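Side-chain contacts in cellulose biosynthesis protein BcsG (Salmonella typhimurium LT2, PDB 5OLT), which is required for cellulose biosynthesis and has a zinc-binding extramembrane domain of the alkaline phosphatase family: residues Pro83-Phe88 with Asn291-Val296; Ala105-Leu110 with Thr120-Pro125; Glu159-Glu162 with Ser168-Met171; Ala193-Trp198 with Thr212-Leu217. All coordinates share one frame; numbering follows the deposited sequence.

Interaction 1 (Pro83-Phe88 with Asn291-Val296); sequences PLWSHF and NVPAGV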
loop_
_atom_site.group_PDB
_atom_site.type_symbol
_atom_site.label_atom_id
_atom_site.label_comp_id
_atom_site.label_asym_id
_atom_site.label_seq_id
_atom_site.Cartn_x
_atom_site.Cartn_y
_atom_site.Cartn_z
ATOM N N PRO A 83 -7.560 0.837 18.743
ATOM C CA PRO A 83 -8.098 2.139 18.374
ATOM C C PRO A 83 -7.551 2.699 17.060
ATOM O O PRO A 83 -8.232 3.501 16.439
ATOM C CB PRO A 83 -7.681 3.061 19.536
ATOM C CG PRO A 83 -7.342 2.168 20.674
ATOM C CD PRO A 83 -7.086 0.790 20.151
ATOM N N LEU A 84 -6.364 2.281 16.609
ATOM C CA LEU A 84 -5.788 2.819 15.356
ATOM C C LEU A 84 -6.783 2.690 14.205
ATOM O O LEU A 84 -6.940 3.631 13.420
ATOM C CB LEU A 84 -4.482 2.082 15.001
ATOM C CG LEU A 84 -3.839 2.507 13.655
ATOM C CD1 LEU A 84 -3.300 3.926 13.751
ATOM C CD2 LEU A 84 -2.756 1.489 13.337
ATOM N N TRP A 85 -7.467 1.550 14.097
ATOM C CA TRP A 85 -8.310 1.319 12.932
ATOM C C TRP A 85 -9.424 2.320 12.846
ATOM O O TRP A 85 -9.809 2.683 11.756
ATOM C CB TRP A 85 -8.868 -0.119 12.856
ATOM C CG TRP A 85 -7.784 -1.128 13.050
ATOM C CD1 TRP A 85 -7.681 -2.030 14.080
ATOM C CD2 TRP A 85 -6.633 -1.326 12.221
ATOM N NE1 TRP A 85 -6.538 -2.761 13.948
ATOM C CE2 TRP A 85 -5.881 -2.369 12.810
ATOM C CE3 TRP A 85 -6.157 -0.729 11.012
ATOM C CZ2 TRP A 85 -4.677 -2.816 12.264
ATOM C CZ3 TRP A 85 -4.963 -1.187 10.491
ATOM C CH2 TRP A 85 -4.242 -2.211 11.122
ATOM N N SER A 86 -9.916 2.756 13.999
ATOM C CA SER A 86 -11.013 3.685 14.037
ATOM C C SER A 86 -10.574 5.120 13.754
ATOM O O SER A 86 -11.445 5.990 13.583
ATOM C CB SER A 86 -11.732 3.573 15.401
ATOM O OG SER A 86 -10.935 4.136 16.416
ATOM N N HIS A 87 -9.257 5.386 13.696
ATOM C CA HIS A 87 -8.779 6.728 13.544
ATOM C C HIS A 87 -8.597 7.170 12.104
ATOM O O HIS A 87 -8.518 8.346 11.822
ATOM C CB HIS A 87 -7.557 6.927 14.443
ATOM C CG HIS A 87 -7.893 6.812 15.905
ATOM N ND1 HIS A 87 -6.952 6.556 16.874
ATOM C CD2 HIS A 87 -9.084 6.861 16.553
ATOM C CE1 HIS A 87 -7.533 6.496 18.058
ATOM N NE2 HIS A 87 -8.829 6.652 17.888
ATOM N N PHE A 88 -8.658 6.235 11.179
ATOM C CA PHE A 88 -8.538 6.600 9.755
ATOM C C PHE A 88 -9.764 7.322 9.228
ATOM O O PHE A 88 -10.850 7.207 9.783
ATOM C CB PHE A 88 -8.321 5.322 8.918
ATOM C CG PHE A 88 -6.955 4.717 9.098
ATOM C CD1 PHE A 88 -5.844 5.293 8.488
ATOM C CD2 PHE A 88 -6.798 3.606 9.905
ATOM C CE1 PHE A 88 -4.583 4.737 8.676
ATOM C CE2 PHE A 88 -5.532 3.042 10.129
ATOM C CZ PHE A 88 -4.428 3.611 9.514
ATOM N N ASN A 291 -4.329 -9.876 1.528
ATOM C CA ASN A 291 -5.424 -8.925 1.839
ATOM C C ASN A 291 -4.997 -8.104 3.073
ATOM O O ASN A 291 -4.986 -8.627 4.190
ATOM C CB ASN A 291 -6.694 -9.698 2.114
ATOM C CG ASN A 291 -7.824 -8.782 2.486
ATOM O OD1 ASN A 291 -7.844 -7.629 2.058
ATOM N ND2 ASN A 291 -8.745 -9.273 3.335
ATOM N N VAL A 292 -4.584 -6.848 2.842
ATOM C CA VAL A 292 -3.906 -6.052 3.861
ATOM C C VAL A 292 -4.700 -4.816 4.253
ATOM O O VAL A 292 -5.432 -4.262 3.426
ATOM C CB VAL A 292 -2.484 -5.654 3.390
ATOM C CG1 VAL A 292 -1.617 -6.888 3.108
ATOM C CG2 VAL A 292 -2.496 -4.729 2.156
ATOM N N PRO A 293 -4.530 -4.355 5.514
ATOM C CA PRO A 293 -5.264 -3.155 5.966
ATOM C C PRO A 293 -4.634 -1.861 5.519
ATOM O O PRO A 293 -3.701 -1.359 6.147
ATOM C CB PRO A 293 -5.202 -3.279 7.500
ATOM C CG PRO A 293 -3.923 -4.031 7.783
ATOM C CD PRO A 293 -3.861 -5.066 6.641
ATOM N N ALA A 294 -5.160 -1.289 4.454
ATOM C CA ALA A 294 -4.687 -0.010 3.983
ATOM C C ALA A 294 -5.654 1.080 4.430
ATOM O O ALA A 294 -6.884 0.902 4.412
ATOM C CB ALA A 294 -4.584 -0.044 2.468
ATOM N N GLY A 295 -5.100 2.213 4.851
ATOM C CA GLY A 295 -5.925 3.313 5.360
ATOM C C GLY A 295 -5.355 4.647 4.974
ATOM O O GLY A 295 -4.149 4.796 4.713
ATOM N N VAL A 296 -6.220 5.659 4.989
ATOM C CA VAL A 296 -5.808 7.025 4.684
ATOM C C VAL A 296 -6.384 7.915 5.763
ATOM O O VAL A 296 -7.534 7.732 6.169
ATOM C CB VAL A 296 -6.340 7.470 3.300
ATOM C CG1 VAL A 296 -5.870 8.884 2.949
ATOM C CG2 VAL A 296 -5.892 6.491 2.202
#

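Interaction 2 (Ala105-Leu110 with Thr120-Pro125); sequences AAIRLL and TRLYQP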
loop_
_atom_site.group_PDB
_atom_site.type_symbol
_atom_site.label_atom_id
_atom_site.label_comp_id
_atom_site.label_asym_id
_atom_site.label_seq_id
_atom_site.Cartn_x
_atom_site.Cartn_y
_atom_site.Cartn_z
ATOM N N ALA A 105 6.706 -5.839 -3.316
ATOM C CA ALA A 105 5.645 -5.007 -2.758
ATOM C C ALA A 105 5.983 -3.546 -2.814
ATOM O O ALA A 105 5.122 -2.717 -3.168
ATOM C CB ALA A 105 5.354 -5.404 -1.326
ATOM N N ALA A 106 7.209 -3.216 -2.434
ATOM C CA ALA A 106 7.629 -1.813 -2.429
ATOM C C ALA A 106 7.667 -1.257 -3.851
ATOM O O ALA A 106 7.216 -0.131 -4.100
ATOM C CB ALA A 106 8.981 -1.675 -1.776
ATOM N N ILE A 107 8.161 -2.050 -4.817
ATOM C CA ILE A 107 8.179 -1.592 -6.193
ATOM C C ILE A 107 6.747 -1.374 -6.708
ATOM O O ILE A 107 6.476 -0.370 -7.372
ATOM C CB ILE A 107 8.910 -2.610 -7.104
ATOM C CG1 ILE A 107 10.371 -2.801 -6.640
ATOM C CG2 ILE A 107 8.940 -2.093 -8.547
ATOM C CD1 ILE A 107 10.997 -4.041 -7.264
ATOM N N ARG A 108 5.820 -2.288 -6.390
ATOM C CA ARG A 108 4.437 -2.129 -6.829
ATOM C C ARG A 108 3.844 -0.821 -6.267
ATOM O O ARG A 108 3.159 -0.097 -6.971
ATOM C CB ARG A 108 3.609 -3.331 -6.422
ATOM C CG ARG A 108 3.943 -4.578 -7.239
ATOM C CD ARG A 108 3.080 -5.780 -6.856
ATOM N NE ARG A 108 3.404 -6.937 -7.717
ATOM C CZ ARG A 108 3.017 -7.059 -8.992
ATOM N NH1 ARG A 108 2.221 -6.158 -9.575
ATOM N NH2 ARG A 108 3.449 -8.113 -9.712
ATOM N N LEU A 109 4.089 -0.546 -4.995
ATOM C CA LEU A 109 3.587 0.686 -4.394
ATOM C C LEU A 109 4.226 1.926 -5.028
ATOM O O LEU A 109 3.525 2.910 -5.318
ATOM C CB LEU A 109 3.893 0.660 -2.885
ATOM C CG LEU A 109 3.529 1.911 -2.056
ATOM C CD1 LEU A 109 2.102 2.384 -2.241
ATOM C CD2 LEU A 109 3.756 1.571 -0.602
ATOM N N LEU A 110 5.540 1.878 -5.276
ATOM C CA LEU A 110 6.216 3.010 -5.911
ATOM C C LEU A 110 5.745 3.226 -7.355
ATOM O O LEU A 110 5.764 4.361 -7.852
ATOM C CB LEU A 110 7.758 2.898 -5.796
ATOM C CG LEU A 110 8.203 2.980 -4.327
ATOM C CD1 LEU A 110 9.616 2.478 -4.193
ATOM C CD2 LEU A 110 8.090 4.393 -3.783
ATOM N N THR A 120 7.353 -10.175 -13.861
ATOM C CA THR A 120 8.428 -9.947 -14.829
ATOM C C THR A 120 8.586 -8.439 -15.109
ATOM O O THR A 120 9.708 -7.909 -15.016
ATOM C CB THR A 120 8.189 -10.725 -16.148
ATOM O OG1 THR A 120 7.997 -12.123 -15.873
ATOM C CG2 THR A 120 9.379 -10.574 -17.092
ATOM N N ARG A 121 7.458 -7.776 -15.401
ATOM C CA ARG A 121 7.419 -6.351 -15.792
ATOM C C ARG A 121 7.890 -5.452 -14.628
ATOM O O ARG A 121 8.417 -4.328 -14.841
ATOM C CB ARG A 121 6.021 -5.953 -16.282
ATOM C CG ARG A 121 5.644 -6.092 -17.752
ATOM C CD ARG A 121 4.957 -4.778 -18.286
ATOM N NE ARG A 121 3.548 -4.547 -17.836
ATOM C CZ ARG A 121 3.006 -3.409 -17.372
ATOM N NH1 ARG A 121 3.720 -2.271 -17.281
ATOM N NH2 ARG A 121 1.694 -3.383 -17.014
ATOM N N LEU A 122 7.743 -5.917 -13.388
ATOM C CA LEU A 122 8.277 -5.114 -12.244
ATOM C C LEU A 122 9.745 -4.823 -12.264
ATOM O O LEU A 122 10.210 -3.849 -11.642
ATOM C CB LEU A 122 8.101 -5.809 -10.895
ATOM C CG LEU A 122 6.798 -5.708 -10.232
ATOM C CD1 LEU A 122 6.911 -6.422 -8.890
ATOM C CD2 LEU A 122 6.289 -4.281 -10.102
ATOM N N TYR A 123 10.501 -5.725 -12.903
ATOM C CA TYR A 123 11.940 -5.660 -12.857
ATOM C C TYR A 123 12.569 -5.043 -14.118
ATOM O O TYR A 123 13.779 -5.104 -14.309
ATOM C CB TYR A 123 12.528 -7.030 -12.453
ATOM C CG TYR A 123 12.241 -7.270 -11.000
ATOM C CD1 TYR A 123 13.119 -6.789 -10.013
ATOM C CD2 TYR A 123 11.066 -7.921 -10.582
ATOM C CE1 TYR A 123 12.826 -6.946 -8.662
ATOM C CE2 TYR A 123 10.783 -8.074 -9.244
ATOM C CZ TYR A 123 11.658 -7.611 -8.289
ATOM O OH TYR A 123 11.384 -7.769 -6.940
ATOM N N GLN A 124 11.709 -4.457 -14.955
ATOM C CA GLN A 124 12.093 -3.729 -16.139
ATOM C C GLN A 124 11.628 -2.296 -15.912
ATOM O O GLN A 124 10.696 -2.079 -15.151
ATOM C CB GLN A 124 11.432 -4.376 -17.374
ATOM C CG GLN A 124 11.828 -5.863 -17.525
ATOM C CD GLN A 124 10.929 -6.744 -18.397
ATOM O OE1 GLN A 124 9.821 -6.369 -18.808
ATOM N NE2 GLN A 124 11.418 -7.963 -18.670
ATOM N N PRO A 125 12.278 -1.302 -16.541
ATOM C CA PRO A 125 11.823 0.088 -16.372
ATOM C C PRO A 125 10.371 0.234 -16.800
ATOM O O PRO A 125 9.913 -0.452 -17.743
ATOM C CB PRO A 125 12.707 0.851 -17.336
ATOM C CG PRO A 125 13.964 0.049 -17.387
ATOM C CD PRO A 125 13.567 -1.389 -17.246
#

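Interaction 3 (Glu159-Glu162 with Ser168-Met171); sequences EVRE and SELM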
loop_
_atom_site.group_PDB
_atom_site.type_symbol
_atom_site.label_atom_id
_atom_site.label_comp_id
_atom_site.label_asym_id
_atom_site.label_seq_id
_atom_site.Cartn_x
_atom_site.Cartn_y
_atom_site.Cartn_z
ATOM N N GLU A 159 16.645 -2.388 -4.351
ATOM C CA GLU A 159 15.432 -2.565 -5.154
ATOM C C GLU A 159 14.574 -1.298 -5.157
ATOM O O GLU A 159 14.073 -0.879 -6.224
ATOM C CB GLU A 159 14.604 -3.788 -4.694
ATOM C CG GLU A 159 15.331 -5.124 -4.842
ATOM C CD GLU A 159 14.404 -6.298 -5.111
ATOM O OE1 GLU A 159 13.179 -6.115 -5.104
ATOM O OE2 GLU A 159 14.899 -7.419 -5.348
ATOM N N VAL A 160 14.429 -0.665 -3.993
ATOM C CA VAL A 160 13.671 0.597 -3.903
ATOM C C VAL A 160 14.278 1.678 -4.812
ATOM O O VAL A 160 13.524 2.416 -5.478
ATOM C CB VAL A 160 13.606 1.066 -2.419
ATOM C CG1 VAL A 160 13.189 2.524 -2.277
ATOM C CG2 VAL A 160 12.669 0.158 -1.631
ATOM N N ARG A 161 15.618 1.779 -4.830
ATOM C CA ARG A 161 16.308 2.751 -5.696
ATOM C C ARG A 161 16.211 2.380 -7.185
ATOM O O ARG A 161 15.790 3.216 -8.007
ATOM C CB ARG A 161 17.781 2.888 -5.285
ATOM C CG ARG A 161 17.954 3.439 -3.884
ATOM C CD ARG A 161 19.279 4.169 -3.760
ATOM N NE ARG A 161 19.238 5.039 -2.592
ATOM C CZ ARG A 161 20.002 4.920 -1.514
ATOM N NH1 ARG A 161 20.920 3.958 -1.427
ATOM N NH2 ARG A 161 19.840 5.787 -0.515
ATOM N N GLU A 162 16.545 1.129 -7.512
ATOM C CA GLU A 162 16.734 0.724 -8.914
ATOM C C GLU A 162 15.452 0.442 -9.656
ATOM O O GLU A 162 15.287 0.824 -10.818
ATOM C CB GLU A 162 17.656 -0.500 -9.003
ATOM C CG GLU A 162 19.093 -0.213 -8.575
ATOM C CD GLU A 162 20.028 -1.414 -8.727
ATOM O OE1 GLU A 162 19.567 -2.544 -9.037
ATOM O OE2 GLU A 162 21.246 -1.225 -8.531
ATOM N N SER A 168 16.820 8.863 -3.651
ATOM C CA SER A 168 16.977 9.808 -2.538
ATOM C C SER A 168 17.793 9.112 -1.485
ATOM O O SER A 168 17.715 7.904 -1.338
ATOM C CB SER A 168 15.644 10.212 -1.897
ATOM O OG SER A 168 14.759 10.776 -2.815
ATOM N N GLU A 169 18.571 9.882 -0.737
ATOM C CA GLU A 169 19.385 9.303 0.326
ATOM C C GLU A 169 18.432 8.909 1.431
ATOM O O GLU A 169 17.391 9.521 1.612
ATOM C CB GLU A 169 20.442 10.294 0.848
ATOM C CG GLU A 169 21.561 10.600 -0.157
ATOM C CD GLU A 169 22.447 9.393 -0.473
ATOM O OE1 GLU A 169 23.239 8.990 0.408
ATOM O OE2 GLU A 169 22.358 8.852 -1.605
ATOM N N LEU A 170 18.781 7.846 2.128
ATOM C CA LEU A 170 18.046 7.442 3.296
ATOM C C LEU A 170 18.162 8.544 4.364
ATOM O O LEU A 170 19.290 9.001 4.662
ATOM C CB LEU A 170 18.628 6.116 3.751
ATOM C CG LEU A 170 18.001 5.398 4.901
ATOM C CD1 LEU A 170 16.526 5.094 4.561
ATOM C CD2 LEU A 170 18.768 4.094 5.138
ATOM N N MET A 171 17.029 8.957 4.958
ATOM C CA MET A 171 17.066 9.992 5.991
ATOM C C MET A 171 17.947 9.549 7.153
ATOM O O MET A 171 18.062 8.353 7.456
ATOM C CB MET A 171 15.666 10.363 6.470
ATOM C CG MET A 171 14.891 11.158 5.433
ATOM S SD MET A 171 13.283 11.764 5.972
ATOM C CE MET A 171 13.687 12.533 7.551
HETATM O O HOH W 1 21.356 6.206 1.535
#

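Interaction 4 (Ala193-Trp198 with Thr212-Leu217); sequences AVLNRW and TFFNLL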
loop_
_atom_site.group_PDB
_atom_site.type_symbol
_atom_site.label_atom_id
_atom_site.label_comp_id
_atom_site.label_asym_id
_atom_site.label_seq_id
_atom_site.Cartn_x
_atom_site.Cartn_y
_atom_site.Cartn_z
ATOM N N ALA A 193 10.126 7.430 17.235
ATOM C CA ALA A 193 11.317 8.301 17.116
ATOM C C ALA A 193 11.601 8.688 15.664
ATOM O O ALA A 193 11.904 9.849 15.377
ATOM C CB ALA A 193 12.530 7.637 17.729
ATOM N N VAL A 194 11.470 7.726 14.739
ATOM C CA VAL A 194 11.651 8.019 13.320
ATOM C C VAL A 194 10.609 9.059 12.862
ATOM O O VAL A 194 10.943 10.012 12.149
ATOM C CB VAL A 194 11.507 6.732 12.468
ATOM C CG1 VAL A 194 11.526 7.060 10.986
ATOM C CG2 VAL A 194 12.636 5.746 12.766
ATOM N N LEU A 195 9.352 8.888 13.274
ATOM C CA LEU A 195 8.266 9.766 12.823
ATOM C C LEU A 195 8.434 11.155 13.444
ATOM O O LEU A 195 8.166 12.142 12.775
ATOM C CB LEU A 195 6.896 9.172 13.178
ATOM C CG LEU A 195 6.525 7.998 12.276
ATOM C CD1 LEU A 195 5.435 7.159 12.965
ATOM C CD2 LEU A 195 6.041 8.509 10.906
ATOM N N ASN A 196 8.837 11.223 14.706
ATOM C CA ASN A 196 9.039 12.536 15.337
ATOM C C ASN A 196 10.193 13.309 14.695
ATOM O O ASN A 196 10.116 14.546 14.556
ATOM C CB ASN A 196 9.235 12.388 16.826
ATOM C CG ASN A 196 7.911 12.282 17.560
ATOM O OD1 ASN A 196 6.883 12.813 17.120
ATOM N ND2 ASN A 196 7.931 11.614 18.701
ATOM N N ARG A 197 11.233 12.596 14.287
ATOM C CA ARG A 197 12.349 13.215 13.564
ATOM C C ARG A 197 11.857 13.763 12.225
ATOM O O ARG A 197 12.181 14.874 11.816
ATOM C CB ARG A 197 13.500 12.212 13.390
ATOM C CG ARG A 197 14.612 12.764 12.492
ATOM C CD ARG A 197 15.837 11.875 12.508
ATOM N NE ARG A 197 16.492 11.888 13.827
ATOM C CZ ARG A 197 17.632 11.267 14.116
ATOM N NH1 ARG A 197 18.290 10.582 13.187
ATOM N NH2 ARG A 197 18.134 11.367 15.353
ATOM N N TRP A 198 11.021 12.989 11.523
ATOM C CA TRP A 198 10.423 13.451 10.286
ATOM C C TRP A 198 9.591 14.729 10.512
ATOM O O TRP A 198 9.697 15.702 9.748
ATOM C CB TRP A 198 9.543 12.320 9.719
ATOM C CG TRP A 198 8.743 12.701 8.526
ATOM C CD1 TRP A 198 9.167 12.688 7.232
ATOM C CD2 TRP A 198 7.404 13.188 8.506
ATOM N NE1 TRP A 198 8.182 13.135 6.402
ATOM C CE2 TRP A 198 7.077 13.456 7.149
ATOM C CE3 TRP A 198 6.437 13.415 9.494
ATOM C CZ2 TRP A 198 5.825 13.930 6.761
ATOM C CZ3 TRP A 198 5.201 13.910 9.108
ATOM C CH2 TRP A 198 4.910 14.171 7.752
ATOM N N THR A 212 6.946 11.551 1.302
ATOM C CA THR A 212 7.871 10.668 1.981
ATOM C C THR A 212 7.401 9.229 1.870
ATOM O O THR A 212 6.233 8.924 2.139
ATOM C CB THR A 212 7.974 11.061 3.479
ATOM O OG1 THR A 212 8.466 12.384 3.549
ATOM C CG2 THR A 212 8.910 10.155 4.232
ATOM N N PHE A 213 8.341 8.349 1.500
ATOM C CA PHE A 213 8.164 6.909 1.545
ATOM C C PHE A 213 8.867 6.373 2.774
ATOM O O PHE A 213 10.094 6.544 2.925
ATOM C CB PHE A 213 8.745 6.275 0.275
ATOM C CG PHE A 213 8.559 4.792 0.205
ATOM C CD1 PHE A 213 7.276 4.275 -0.005
ATOM C CD2 PHE A 213 9.628 3.924 0.355
ATOM C CE1 PHE A 213 7.087 2.891 -0.086
ATOM C CE2 PHE A 213 9.446 2.508 0.299
ATOM C CZ PHE A 213 8.159 2.021 0.091
ATOM N N PHE A 214 8.097 5.737 3.658
ATOM C CA PHE A 214 8.630 5.235 4.919
ATOM C C PHE A 214 8.390 3.727 5.006
ATOM O O PHE A 214 7.230 3.308 4.975
ATOM C CB PHE A 214 7.917 5.981 6.075
ATOM C CG PHE A 214 8.267 5.529 7.489
ATOM C CD1 PHE A 214 9.473 4.861 7.828
ATOM C CD2 PHE A 214 7.349 5.794 8.529
ATOM C CE1 PHE A 214 9.746 4.484 9.135
ATOM C CE2 PHE A 214 7.645 5.422 9.843
ATOM C CZ PHE A 214 8.827 4.764 10.152
ATOM N N ASN A 215 9.466 2.924 5.084
ATOM C CA ASN A 215 9.317 1.475 5.171
ATOM C C ASN A 215 9.682 0.972 6.573
ATOM O O ASN A 215 10.692 1.377 7.140
ATOM C CB ASN A 215 10.159 0.758 4.094
ATOM C CG ASN A 215 9.939 -0.726 4.119
ATOM O OD1 ASN A 215 10.717 -1.461 4.721
ATOM N ND2 ASN A 215 8.873 -1.188 3.451
ATOM N N LEU A 216 8.801 0.134 7.128
ATOM C CA LEU A 216 8.869 -0.329 8.518
ATOM C C LEU A 216 8.956 -1.839 8.615
ATOM O O LEU A 216 8.092 -2.536 8.097
ATOM C CB LEU A 216 7.587 0.082 9.305
ATOM C CG LEU A 216 7.345 1.551 9.496
ATOM C CD1 LEU A 216 6.811 2.163 8.217
ATOM C CD2 LEU A 216 6.349 1.765 10.628
ATOM N N LEU A 217 9.944 -2.314 9.361
ATOM C CA LEU A 217 10.235 -3.730 9.516
ATOM C C LEU A 217 9.908 -4.411 10.881
ATOM O O LEU A 217 10.218 -5.594 11.028
ATOM C CB LEU A 217 11.780 -3.867 9.289
ATOM C CG LEU A 217 12.295 -5.188 8.764
ATOM C CD1 LEU A 217 11.746 -5.441 7.357
ATOM C CD2 LEU A 217 13.821 -5.195 8.754
#

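Interaction 1 (Pro83-Phe88 with Asn291-Val296)
F88 and W85 both lean onto strand 291-296, the first against its backbone at G295 and V296, the second against the ring of P293. The aromatic ring of F88 takes G295 over one face: CA of G295 is 4.0 Å from the centroid of the F88 ring and 25° off its normal, a CH-pi contact displaced toward the rim. G295 has no side chain, which is how the ring can lie directly on the main chain. CD1 of F88 meets V296 N at 3.5 Å and G295 C at 3.6 Å, an approach that is van der Waals in kind, since no hydrogen bond crosses this interface. Beside it the far end of the W85 indole reaches the proline, with CZ3 of W85 3.7 Å from P293 CB and CH2 of W85 3.8 Å from P293 CG, the two side chains crossing obliquely. Strand 291-299 runs antiparallel between strands 259-265 and 90-96 in the central mixed sheet of the alkaline phosphatase-type domain. The contact is made where the turn 84-87 passes through F88 and D89 into the neighbouring strand 90-96, and V296 already pairs with D89 through the backbone. The indole is positioned by its own neighbours: NE1 of W85 bonds to the carbonyl of L79, F242 meets it edge-to-face, and W71 packs on both W85 and P293. The CB of F88 already points to the strand, and its ring also touches V263 on strand 259-265.

Interaction 2 (Ala105-Leu110 with Thr120-Pro125)
L122 drives its isobutyl group into the angle between I107 and R108 on helix 105-110. From CB, which already points toward that helix, chi1 of -82° carries CG beside the backbone N of L122 and over one face of the R108 guanidinium, 4.1 Å above its plane and displaced toward the rim. The two methyls then divide the neighbours. CD1 stays with the arginine, 3.7 Å from R108 NE, while CD2 lies between both residues, 3.7 Å from R108 CG and 3.8 Å from I107 CG2. R108 runs extended from CG to NE and crosses the leucine at about a right angle, so an apolar side chain meets its aliphatic part and its guanidinium face alike. The polar rim of that group is used elsewhere, NH1 of R108 bonding to the carbonyl of P117. On the flank, I107 CD1 comes within 3.7 Å of Y123 CE1, while the Y123 hydroxyl pairs with E159. No hydrogen bond joins the two segments; they meet by van der Waals contact. C114, between them, is disulfide-bonded to C130 beyond. Helix 102-110, against which L122 packs, begins at the zinc ligand S102; a metal-bound hydroxyl residue at a helix N-terminus recalls the nucleophile position of alkaline phosphatase-family enzymes.

Interaction 3 (Glu159-Glu162 with Ser168-Met171)
The loop after helix 156-162 is tied back to the end of that helix by R161, which reaches S168, E169 and L170; the loop is itself attached to strand 142-147, the outermost strand at one side of the central sheet. The main grip is on a backbone oxygen. NH2 of R161 donates to S168 O at 3.1 Å with an N-H...O angle of 163°, and the oxygen lies only 3° out of the guanidinium plane. NE of R161 gives the same S168 O a second bond that is weak, 3.5 Å long, so a single carbonyl accepts from two donors along one edge of the group. R161 runs extended from CG to NE, which takes the flat head across from the helix. A water completes the junction: it accepts from R161 NH2 at 2.6 Å and from L170 N at 3.1 Å, joining two donors that could not bond to each other. The attachment to strand 142-147 is made through S168 OG to Q143 OE1 and a backbone bond between M171 and L145. This is a surface contact, held by polar atoms. The carboxylate of E169 adds charge attraction, probably modest and without a hydrogen bond: the E169 side chain bends at chi2 (-66°), and OE2 of E169 stands over one face of the guanidinium, 4.1 Å from R161 NH2.

Interaction 4 (Ala193-Trp198 with Thr212-Leu217)
F214 is the tight centre of this contact, its ring met obliquely by V194 and L195 of the helix. CG1 of V194 lies 3.6 Å from F214 CE1, and CD2 of L195 is 3.6 Å from F214 CE2, both coming from the helix side of the ring plane. With CG anti to the F214 nitrogen (chi1 176°), the phenyl projects from the strand toward the helix, bridging axes whose closest approach is 11.3 Å. From within its own strand L216 covers the opposite face of the ring, CD1 standing 3.5 Å above the plane over the centre. The other end is thinner and polar. There NE1 of W198 donates to T212 OG1 at 3.0 Å, the N-H...O angle being 151° and the oxygen somewhat tilted from the indole plane; T212 CG2 lies alongside, 3.8 Å from W198 NE1. This bond gives the buried indole nitrogen a partner. The outer side of the helix is partly exposed: N196 and R197 do not reach the strand, and R197 NH1 turns instead to the carbonyls of N172 and S174. Helix 191-203 runs nearly antiparallel to the strand it precedes, packed on the sheet face opposite N215, which bonds to the zinc ligand E266. It covers the parallel neighbours 142-147 and 210-216, V194 and W198 also touching M146, in the layering of an alpha/beta/alpha sandwich, as in alkaline phosphatase-family domains.

In the fold
Interactions 1, 2 and 4 are buried and rely mainly on apolar contact, whereas interaction 3 is at the surface and rests on an arginine, a carbonyl and a water. Interactions 1 and 4 reach the same central sheet with centres about 17 Å apart, one through strand 291-299 and the other through strand 210-216; interaction 4 alone adds a buried hydrogen bond. Interaction 2 involves helix 102-110, which touches elements of two others: A106 and L110 pack on V160 of helix 156-162, the helix of interaction 3, and L109 CD2 packs 3.6 Å from F213 CE1 of interaction 4. Interactions 1 and 2 lie on opposite sides of the chain's centre.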